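Local coordinates for putative uncharacterized protein (Mycobacterium avium, PDB 2Z6V), which is of unknown function but probably transfers a sulfuryl group from a donor such as PAPS to an acceptor, at residues T29-F34 with D49-G54; T81-R86 with Q197-L202; F193-D198 with E228-Y233. One frame throughout, in Å; residues are numbered along the deposited sequence.

Contact 1: residues T29-F34 with D49-G54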
loop_
_atom_site.group_PDB
_atom_site.type_symbol
_atom_site.label_atom_id
_atom_site.label_comp_id
_atom_site.label_asym_id
_atom_site.label_seq_id
_atom_site.Cartn_x
_atom_site.Cartn_y
_atom_site.Cartn_z
ATOM N N THR A 29 -9.735 4.415 24.565
ATOM C CA THR A 29 -10.320 5.168 23.457
ATOM C C THR A 29 -9.296 5.703 22.458
ATOM O O THR A 29 -8.089 5.636 22.679
ATOM C CB THR A 29 -11.126 6.381 23.957
ATOM O OG1 THR A 29 -10.229 7.363 24.495
ATOM C CG2 THR A 29 -12.113 5.961 25.025
ATOM N N ALA A 30 -9.799 6.247 21.357
ATOM C CA ALA A 30 -8.950 6.818 20.326
ATOM C C ALA A 30 -8.208 8.024 20.887
ATOM O O ALA A 30 -7.070 8.300 20.499
ATOM C CB ALA A 30 -9.787 7.236 19.133
ATOM N N ASP A 31 -8.851 8.742 21.805
ATOM C CA ASP A 31 -8.227 9.919 22.403
ATOM C C ASP A 31 -7.037 9.547 23.285
ATOM O O ASP A 31 -6.097 10.331 23.423
ATOM C CB ASP A 31 -9.254 10.721 23.209
ATOM C CG ASP A 31 -10.287 11.412 22.325
ATOM O OD1 ASP A 31 -9.891 12.137 21.380
ATOM O OD2 ASP A 31 -11.497 11.237 22.581
ATOM N N ASP A 32 -7.079 8.356 23.882
ATOM C CA ASP A 32 -5.978 7.896 24.723
ATOM C C ASP A 32 -4.779 7.639 23.828
ATOM O O ASP A 32 -3.641 7.958 24.180
ATOM C CB ASP A 32 -6.340 6.602 25.457
ATOM C CG ASP A 32 -7.419 6.804 26.511
ATOM O OD1 ASP A 32 -7.349 7.803 27.267
ATOM O OD2 ASP A 32 -8.328 5.948 26.588
ATOM N N VAL A 33 -5.045 7.048 22.667
ATOM C CA VAL A 33 -4.007 6.761 21.691
ATOM C C VAL A 33 -3.403 8.104 21.279
ATOM O O VAL A 33 -2.185 8.246 21.153
ATOM C CB VAL A 33 -4.604 6.049 20.452
ATOM C CG1 VAL A 33 -3.563 5.924 19.348
ATOM C CG2 VAL A 33 -5.108 4.677 20.847
ATOM N N PHE A 34 -4.265 9.095 21.087
ATOM C CA PHE A 34 -3.804 10.413 20.702
ATOM C C PHE A 34 -2.866 10.977 21.761
ATOM O O PHE A 34 -1.798 11.501 21.430
ATOM C CB PHE A 34 -4.980 11.366 20.510
ATOM C CG PHE A 34 -4.574 12.735 20.045
ATOM C CD1 PHE A 34 -4.561 13.050 18.696
ATOM C CD2 PHE A 34 -4.185 13.709 20.961
ATOM C CE1 PHE A 34 -4.164 14.321 18.259
ATOM C CE2 PHE A 34 -3.786 14.982 20.538
ATOM C CZ PHE A 34 -3.775 15.289 19.187
ATOM N N ASP A 49 -10.098 16.240 12.388
ATOM C CA ASP A 49 -10.714 15.198 13.198
ATOM C C ASP A 49 -10.867 13.878 12.435
ATOM O O ASP A 49 -11.227 12.853 13.022
ATOM C CB ASP A 49 -12.102 15.690 13.619
ATOM C CG ASP A 49 -12.591 15.056 14.896
ATOM O OD1 ASP A 49 -13.824 15.077 15.127
ATOM O OD2 ASP A 49 -11.749 14.556 15.678
ATOM N N SER A 50 -10.598 13.916 11.132
ATOM C CA SER A 50 -10.750 12.757 10.246
ATOM C C SER A 50 -10.142 11.433 10.694
ATOM O O SER A 50 -10.641 10.366 10.334
ATOM C CB SER A 50 -10.220 13.098 8.848
ATOM O OG SER A 50 -8.838 13.396 8.875
ATOM N N TRP A 51 -9.070 11.505 11.474
ATOM C CA TRP A 51 -8.377 10.317 11.953
ATOM C C TRP A 51 -9.144 9.520 12.993
ATOM O O TRP A 51 -9.020 8.302 13.069
ATOM C CB TRP A 51 -7.034 10.718 12.564
ATOM C CG TRP A 51 -7.182 11.714 13.682
ATOM C CD1 TRP A 51 -7.198 13.071 13.570
ATOM C CD2 TRP A 51 -7.382 11.424 15.075
ATOM N NE1 TRP A 51 -7.394 13.648 14.801
ATOM C CE2 TRP A 51 -7.513 12.661 15.743
ATOM C CE3 TRP A 51 -7.466 10.239 15.822
ATOM C CZ2 TRP A 51 -7.725 12.750 17.128
ATOM C CZ3 TRP A 51 -7.677 10.327 17.200
ATOM C CH2 TRP A 51 -7.804 11.576 17.836
ATOM N N ARG A 52 -9.939 10.219 13.790
ATOM C CA ARG A 52 -10.670 9.603 14.878
ATOM C C ARG A 52 -11.669 8.505 14.560
ATOM O O ARG A 52 -11.663 7.466 15.211
ATOM C CB ARG A 52 -11.358 10.685 15.705
ATOM C CG ARG A 52 -11.867 10.169 17.028
ATOM C CD ARG A 52 -12.376 11.276 17.933
ATOM N NE ARG A 52 -12.371 10.831 19.326
ATOM C CZ ARG A 52 -13.045 9.775 19.786
ATOM N NH1 ARG A 52 -13.792 9.041 18.968
ATOM N NH2 ARG A 52 -12.958 9.439 21.069
ATOM N N GLU A 53 -12.523 8.709 13.569
ATOM C CA GLU A 53 -13.526 7.692 13.281
ATOM C C GLU A 53 -12.957 6.287 13.061
ATOM O O GLU A 53 -13.422 5.330 13.683
ATOM C CB GLU A 53 -14.397 8.110 12.094
ATOM C CG GLU A 53 -15.491 7.105 11.793
ATOM C CD GLU A 53 -16.559 7.631 10.856
ATOM O OE1 GLU A 53 -16.252 8.498 10.004
ATOM O OE2 GLU A 53 -17.712 7.155 10.967
ATOM N N GLY A 54 -11.955 6.169 12.191
ATOM C CA GLY A 54 -11.352 4.877 11.916
ATOM C C GLY A 54 -10.593 4.286 13.094
ATOM O O GLY A 54 -10.712 3.085 13.384
HETATM O O HOH W 1 -10.692 13.917 18.866
#
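Asp31 and Arg52 form a salt bridge between the first turns of two helices. Arg52 NH2 donates to Asp31 OD2 over 2.8 Å in a nearly straight bond (N-H...O 167°). The oxygen lies in the guanidinium plane, whereas the nitrogen meets the carboxylate from above its plane, the two planes being turned 55° apart. Arg52 NE adds weak, longer bonds to both carboxylate oxygens. The arginine reaches across with CG anti to its backbone nitrogen and the chain extended as far as NE. Its guanidinium passes beneath Ala30 CB, which sits over the centre of one face. A water donates to Asp31 OD1 and, weakly, to Asp49 OD2.

Apolar packing centres on Trp51. Its six-membered ring and the Phe34 ring are nearly parallel but slid apart, with centroids separated by 5.3 Å, and contact is made mainly by Phe34 CD1 at 3.5 Å from Trp51 CZ2. The carbonyl O of Ala30 lies at the edge of the Trp51 indole, 3.9 Å from Trp51 CZ3.

Capping interactions complete the N-terminal turn of helix 30-41. Thr29 and Asp32 form a capping box: Thr29 N donates to Asp32 OD2, while Thr29 OG1 accepts weakly from the backbone N of Asp31 and of Asp32.

The short helical segments 30-34 and 50-54 run at 124° to each other, with 10.3 Å between their axes. Helix 70-96 packs against both, Leu84 and Leu88 touching Phe34 and Arg87 touching Trp51.

Contact 2: residues T81-R86 with Q197-L202. With PLM (palmitic acid), chain C.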
loop_
_atom_site.group_PDB
_atom_site.type_symbol
_atom_site.label_atom_id
_atom_site.label_comp_id
_atom_site.label_asym_id
_atom_site.label_seq_id
_atom_site.Cartn_x
_atom_site.Cartn_y
_atom_site.Cartn_z
ATOM N N THR A 81 -0.480 4.063 17.338
ATOM C CA THR A 81 0.125 5.198 18.021
ATOM C C THR A 81 1.208 5.791 17.151
ATOM O O THR A 81 1.223 6.988 16.915
ATOM C CB THR A 81 0.743 4.778 19.366
ATOM O OG1 THR A 81 -0.248 4.106 20.150
ATOM C CG2 THR A 81 1.246 6.002 20.136
ATOM N N ASN A 82 2.111 4.945 16.666
ATOM C CA ASN A 82 3.193 5.412 15.802
ATOM C C ASN A 82 2.666 6.057 14.523
ATOM O O ASN A 82 3.199 7.073 14.070
ATOM C CB ASN A 82 4.136 4.263 15.448
ATOM C CG ASN A 82 4.935 3.781 16.646
ATOM O OD1 ASN A 82 5.325 4.579 17.501
ATOM N ND2 ASN A 82 5.195 2.478 16.706
ATOM N N ALA A 83 1.618 5.466 13.951
ATOM C CA ALA A 83 1.015 5.989 12.735
ATOM C C ALA A 83 0.441 7.379 13.001
ATOM O O ALA A 83 0.658 8.304 12.222
ATOM C CB ALA A 83 -0.087 5.048 12.240
ATOM N N LEU A 84 -0.286 7.518 14.107
ATOM C CA LEU A 84 -0.879 8.799 14.471
ATOM C C LEU A 84 0.207 9.814 14.811
ATOM O O LEU A 84 0.040 11.014 14.570
ATOM C CB LEU A 84 -1.833 8.628 15.662
ATOM C CG LEU A 84 -2.599 9.885 16.088
ATOM C CD1 LEU A 84 -3.398 10.418 14.906
ATOM C CD2 LEU A 84 -3.518 9.557 17.259
ATOM N N GLY A 85 1.319 9.334 15.360
ATOM C CA GLY A 85 2.417 10.222 15.699
ATOM C C GLY A 85 2.986 10.872 14.447
ATOM O O GLY A 85 3.376 12.045 14.470
ATOM N N ARG A 86 3.039 10.109 13.352
ATOM C CA ARG A 86 3.540 10.626 12.080
ATOM C C ARG A 86 2.633 11.752 11.616
ATOM O O ARG A 86 3.094 12.794 11.138
ATOM C CB ARG A 86 3.556 9.523 11.026
ATOM C CG ARG A 86 4.717 8.584 11.170
ATOM C CD ARG A 86 4.361 7.201 10.701
ATOM N NE ARG A 86 5.239 6.253 11.361
ATOM C CZ ARG A 86 4.940 4.984 11.580
ATOM N NH1 ARG A 86 3.769 4.495 11.186
ATOM N NH2 ARG A 86 5.811 4.212 12.215
ATOM N N GLN A 197 -2.215 6.415 8.348
ATOM C CA GLN A 197 -2.002 7.495 9.314
ATOM C C GLN A 197 -3.279 8.324 9.482
ATOM O O GLN A 197 -3.345 9.233 10.319
ATOM C CB GLN A 197 -0.857 8.403 8.869
ATOM C CG GLN A 197 0.525 7.774 8.971
ATOM C CD GLN A 197 1.600 8.622 8.318
ATOM O OE1 GLN A 197 1.676 9.833 8.541
ATOM N NE2 GLN A 197 2.441 7.988 7.509
ATOM N N ASP A 198 -4.286 8.024 8.669
ATOM C CA ASP A 198 -5.559 8.712 8.778
ATOM C C ASP A 198 -6.588 7.647 9.128
ATOM O O ASP A 198 -7.796 7.883 9.122
ATOM C CB ASP A 198 -5.926 9.406 7.465
ATOM C CG ASP A 198 -7.194 10.249 7.586
ATOM O OD1 ASP A 198 -7.277 11.075 8.532
ATOM O OD2 ASP A 198 -8.103 10.084 6.739
ATOM N N PHE A 199 -6.079 6.459 9.435
ATOM C CA PHE A 199 -6.899 5.314 9.805
ATOM C C PHE A 199 -8.053 5.008 8.857
ATOM O O PHE A 199 -9.170 4.694 9.270
ATOM C CB PHE A 199 -7.368 5.479 11.250
ATOM C CG PHE A 199 -6.226 5.579 12.218
ATOM C CD1 PHE A 199 -5.719 6.818 12.596
ATOM C CD2 PHE A 199 -5.581 4.426 12.670
ATOM C CE1 PHE A 199 -4.588 6.909 13.400
ATOM C CE2 PHE A 199 -4.444 4.505 13.476
ATOM C CZ PHE A 199 -3.946 5.747 13.841
ATOM N N LYS A 200 -7.736 5.096 7.569
ATOM C CA LYS A 200 -8.652 4.804 6.471
ATOM C C LYS A 200 -7.781 4.136 5.404
ATOM O O LYS A 200 -7.541 4.687 4.319
ATOM C CB LYS A 200 -9.274 6.084 5.920
ATOM C CG LYS A 200 -10.204 6.785 6.888
ATOM C CD LYS A 200 -10.845 7.983 6.217
ATOM C CE LYS A 200 -11.693 8.783 7.169
ATOM N NZ LYS A 200 -12.079 10.057 6.519
ATOM N N GLY A 201 -7.284 2.956 5.766
ATOM C CA GLY A 201 -6.431 2.172 4.896
ATOM C C GLY A 201 -6.763 0.707 5.100
ATOM O O GLY A 201 -6.931 0.234 6.230
ATOM N N LEU A 202 -6.859 -0.021 4.000
ATOM C CA LEU A 202 -7.209 -1.423 4.054
ATOM C C LEU A 202 -6.229 -2.302 4.842
ATOM O O LEU A 202 -6.576 -3.416 5.215
ATOM C CB LEU A 202 -7.359 -1.947 2.624
ATOM C CG LEU A 202 -7.941 -3.339 2.390
ATOM C CD1 LEU A 202 -9.315 -3.457 3.051
ATOM C CD2 LEU A 202 -8.032 -3.583 0.887
HETATM C C1 PLM C . -6.796 -6.386 4.657
HETATM O O1 PLM C . -7.975 -6.767 4.828
HETATM O O2 PLM C . -6.129 -5.686 5.449
HETATM C C2 PLM C . -6.096 -6.812 3.364
HETATM C C3 PLM C . -6.969 -6.529 2.141
HETATM C C4 PLM C . -6.246 -6.819 0.824
HETATM C C5 PLM C . -4.996 -5.951 0.661
HETATM C C6 PLM C . -3.805 -6.513 1.440
HETATM C C7 PLM C . -2.685 -5.476 1.518
HETATM C C8 PLM C . -3.051 -4.358 2.496
HETATM C C9 PLM C . -2.600 -3.006 1.943
HETATM C CA PLM C . -1.126 -3.032 1.533
HETATM C CB PLM C . -0.800 -1.902 0.552
HETATM C CC PLM C . -1.728 -1.984 -0.661
HETATM C CD PLM C . -3.098 -1.380 -0.342
HETATM C CE PLM C . -4.190 -1.884 -1.288
HETATM C CF PLM C . -4.404 -3.386 -1.091
HETATM C CG PLM C . -5.586 -3.905 -1.912
HETATM O O HOH W 2 2.446 4.828 8.827
#
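Gln197 and Phe199 reach from the loop after helix 192-195 onto one side of helix 70-96. The tightly packed part is where they meet Ala83 and Leu84, all four residues being buried. Gln197 CG lies 3.3 Å from the carbonyl O of Ala83. With CG anti to its carbonyl carbon (chi1 -71°) and the chain extended beyond, Gln197 crosses Arg86 at about a right angle, and its OE1 is 3.1 Å from Arg86 CB. That oxygen accepts a hydrogen bond from Tyr229 OH; toward the helix the amide packs against Arg86 CB and CD. Phe199 presents a ring edge: Leu84 CB lies near the ring plane, 4.0 Å from Phe199 CE1, and Ala83 CB comes obliquely to within 4.2 Å of Phe199 CZ.

The contact joins the long helix 70-96 to the loop between helices 192-195 and 212-219, in a fold whose parallel sheet has strand order 2-3-1-4-5, as in sulfotransferases. Leu55 and Ile58 of helix 50-64 also pack on Phe199, while Arg87 binds both Gln197 O and the Asp198 carboxylate.

At the polar end of Arg86 the contact is looser: a water between the two side chains accepts weakly from Arg86 NH1 (2.7 Å) and Gln197 NE2 (3.4 Å), the latter also donating to Phe193 O. Farther along, the loop leaves the helix altogether: Leu202 instead lies against the bound palmitic acid, its CD2 3.4 Å from the ligand's C3, while Gln311 NE2 hydrogen-bonds to the ligand.

Contact 3: residues F193-D198 with E228-Y233; sequences FIHNQD and EYQKRY
Ile194 places CG1 over one face of the Tyr233 ring, 3.7 Å from its centroid and 14° off the normal, a CH-pi contact. Its other branch, CG2, stands anti to the backbone nitrogen and packs on Tyr229 CD2 (3.9 Å) and on the CA of Gln230.

The Gln197 amide is set steeply against both rings, 75° from Tyr229 and 65° from Tyr233. Tyr229 OH donates to Gln197 OE1 over 2.7 Å, tilted from the carbonyl plane. Gln197 NE2 is held by Phe193 O at 2.8 Å and gives a weaker bond to Tyr233 OH, whose stronger partner is Gln139 O. These bonds fix the rotation of the amide.

On the other flank, His195 NE2 donates to Gln230 OE1 over 2.8 Å. The oxygen lies in the imidazole plane, but the nitrogen comes from above the amide plane. The His195 side chain is about 7 Å from the bound palmitic acid.

The contact joins helix 192-195 and the 3-10 turn that follows to helix 224-238. Val90 of helix 70-96 touches both tyrosines, and Val262 of helix 256-262 touches Glu228 and Lys231.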
loop_
_atom_site.group_PDB
_atom_site.type_symbol
_atom_site.label_atom_id
_atom_site.label_comp_id
_atom_site.label_asym_id
_atom_site.label_seq_id
_atom_site.Cartn_x
_atom_site.Cartn_y
_atom_site.Cartn_z
ATOM N N PHE A 193 0.907 3.159 3.627
ATOM C CA PHE A 193 1.579 3.601 4.840
ATOM C C PHE A 193 1.564 5.096 5.088
ATOM O O PHE A 193 2.223 5.583 6.003
ATOM C CB PHE A 193 2.989 3.029 4.869
ATOM C CG PHE A 193 2.999 1.544 4.715
ATOM C CD1 PHE A 193 2.398 0.742 5.678
ATOM C CD2 PHE A 193 3.472 0.955 3.544
ATOM C CE1 PHE A 193 2.254 -0.627 5.476
ATOM C CE2 PHE A 193 3.336 -0.409 3.329
ATOM C CZ PHE A 193 2.721 -1.205 4.296
ATOM N N ILE A 194 0.827 5.819 4.248
ATOM C CA ILE A 194 0.613 7.247 4.435
ATOM C C ILE A 194 -0.843 7.260 4.890
ATOM O O ILE A 194 -1.192 7.862 5.902
ATOM C CB ILE A 194 0.731 8.059 3.128
ATOM C CG1 ILE A 194 2.196 8.412 2.858
ATOM C CG2 ILE A 194 -0.085 9.348 3.237
ATOM C CD1 ILE A 194 2.386 9.120 1.552
ATOM N N HIS A 195 -1.670 6.534 4.141
ATOM C CA HIS A 195 -3.096 6.412 4.408
ATOM C C HIS A 195 -3.463 5.872 5.798
ATOM O O HIS A 195 -4.373 6.378 6.438
ATOM C CB HIS A 195 -3.758 5.523 3.338
ATOM C CG HIS A 195 -3.885 6.175 1.993
ATOM N ND1 HIS A 195 -4.812 5.766 1.056
ATOM C CD2 HIS A 195 -3.193 7.184 1.418
ATOM C CE1 HIS A 195 -4.684 6.495 -0.037
ATOM N NE2 HIS A 195 -3.707 7.362 0.156
ATOM N N ASN A 196 -2.776 4.837 6.262
ATOM C CA ASN A 196 -3.092 4.280 7.567
ATOM C C ASN A 196 -2.909 5.323 8.667
ATOM O O ASN A 196 -3.414 5.154 9.782
ATOM C CB ASN A 196 -2.246 3.030 7.841
ATOM C CG ASN A 196 -0.789 3.349 8.082
ATOM O OD1 ASN A 196 -0.329 4.463 7.812
ATOM N ND2 ASN A 196 -0.044 2.369 8.584
ATOM N N GLN A 197 -2.215 6.415 8.348
ATOM C CA GLN A 197 -2.002 7.495 9.314
ATOM C C GLN A 197 -3.279 8.324 9.482
ATOM O O GLN A 197 -3.345 9.233 10.319
ATOM C CB GLN A 197 -0.857 8.403 8.869
ATOM C CG GLN A 197 0.525 7.774 8.971
ATOM C CD GLN A 197 1.600 8.622 8.318
ATOM O OE1 GLN A 197 1.676 9.833 8.541
ATOM N NE2 GLN A 197 2.441 7.988 7.509
ATOM N N ASP A 198 -4.286 8.024 8.669
ATOM C CA ASP A 198 -5.559 8.712 8.778
ATOM C C ASP A 198 -6.588 7.647 9.128
ATOM O O ASP A 198 -7.796 7.883 9.122
ATOM C CB ASP A 198 -5.926 9.406 7.465
ATOM C CG ASP A 198 -7.194 10.249 7.586
ATOM O OD1 ASP A 198 -7.277 11.075 8.532
ATOM O OD2 ASP A 198 -8.103 10.084 6.739
ATOM N N GLU A 228 -6.351 13.883 0.503
ATOM C CA GLU A 228 -5.902 15.258 0.676
ATOM C C GLU A 228 -4.672 15.245 1.561
ATOM O O GLU A 228 -3.767 16.065 1.395
ATOM C CB GLU A 228 -6.999 16.108 1.305
ATOM C CG GLU A 228 -7.983 16.674 0.296
ATOM C CD GLU A 228 -9.313 17.013 0.926
ATOM O OE1 GLU A 228 -9.298 17.558 2.055
ATOM O OE2 GLU A 228 -10.364 16.738 0.292
ATOM N N TYR A 229 -4.641 14.306 2.502
ATOM C CA TYR A 229 -3.497 14.168 3.386
ATOM C C TYR A 229 -2.304 13.655 2.564
ATOM O O TYR A 229 -1.176 14.141 2.703
ATOM C CB TYR A 229 -3.810 13.188 4.518
ATOM C CG TYR A 229 -2.638 12.943 5.449
ATOM C CD1 TYR A 229 -2.033 14.000 6.132
ATOM C CD2 TYR A 229 -2.106 11.659 5.616
ATOM C CE1 TYR A 229 -0.926 13.791 6.948
ATOM C CE2 TYR A 229 -1.001 11.440 6.432
ATOM C CZ TYR A 229 -0.414 12.513 7.092
ATOM O OH TYR A 229 0.691 12.309 7.891
ATOM N N GLN A 230 -2.550 12.687 1.689
ATOM C CA GLN A 230 -1.453 12.161 0.891
ATOM C C GLN A 230 -0.763 13.266 0.106
ATOM O O GLN A 230 0.467 13.325 0.070
ATOM C CB GLN A 230 -1.924 11.078 -0.074
ATOM C CG GLN A 230 -0.763 10.367 -0.724
ATOM C CD GLN A 230 -1.192 9.372 -1.767
ATOM O OE1 GLN A 230 -2.327 8.891 -1.752
ATOM N NE2 GLN A 230 -0.279 9.035 -2.676
ATOM N N LYS A 231 -1.547 14.141 -0.520
ATOM C CA LYS A 231 -0.976 15.242 -1.298
ATOM C C LYS A 231 -0.072 16.137 -0.441
ATOM O O LYS A 231 1.028 16.499 -0.859
ATOM C CB LYS A 231 -2.090 16.068 -1.946
ATOM C CG LYS A 231 -1.599 17.322 -2.661
ATOM C CD LYS A 231 -2.596 17.786 -3.720
ATOM C CE LYS A 231 -2.054 18.983 -4.492
ATOM N NZ LYS A 231 -2.604 19.073 -5.877
ATOM N N ARG A 232 -0.530 16.485 0.758
ATOM C CA ARG A 232 0.264 17.318 1.664
ATOM C C ARG A 232 1.556 16.583 2.034
ATOM O O ARG A 232 2.638 17.175 2.079
ATOM C CB ARG A 232 -0.531 17.631 2.939
ATOM C CG ARG A 232 -1.641 18.660 2.763
ATOM C CD ARG A 232 -2.288 18.985 4.098
ATOM N NE ARG A 232 -3.614 18.385 4.209
ATOM C CZ ARG A 232 -3.986 17.576 5.189
ATOM N NH1 ARG A 232 -3.132 17.263 6.148
ATOM N NH2 ARG A 232 -5.210 17.080 5.206
ATOM N N TYR A 233 1.424 15.285 2.299
ATOM C CA TYR A 233 2.552 14.446 2.647
ATOM C C TYR A 233 3.565 14.515 1.506
ATOM O O TYR A 233 4.748 14.778 1.731
ATOM C CB TYR A 233 2.088 13.004 2.811
ATOM C CG TYR A 233 2.918 12.160 3.744
ATOM C CD1 TYR A 233 2.515 11.963 5.068
ATOM C CD2 TYR A 233 4.064 11.506 3.297
ATOM C CE1 TYR A 233 3.230 11.122 5.931
ATOM C CE2 TYR A 233 4.793 10.658 4.146
ATOM C CZ TYR A 233 4.366 10.469 5.463
ATOM O OH TYR A 233 5.053 9.628 6.310
#

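The three contacts lie on the same side of the chain's centre and move inward in order, their centres about 21, 13 and 11 Å from it. Contact 1 closes before contact 2 opens; contact 3 then begins on the stretch where contact 2 ends and shares Gln197 and Asp198 with it, their centres about 8 Å apart. Contacts 1 and 2 are about 10 Å apart and contacts 1 and 3 about 15 Å. Ser50 OG probably hydrogen-bonds to Asp198 OD1 (2.8 Å), connecting helix 50-64 with the shared segment. Helix 70-96 forms one side of contact 2 and touches contacts 1 and 3. Contacts 2 and 3 approach the palmitic acid, through Leu202 and His195 respectively.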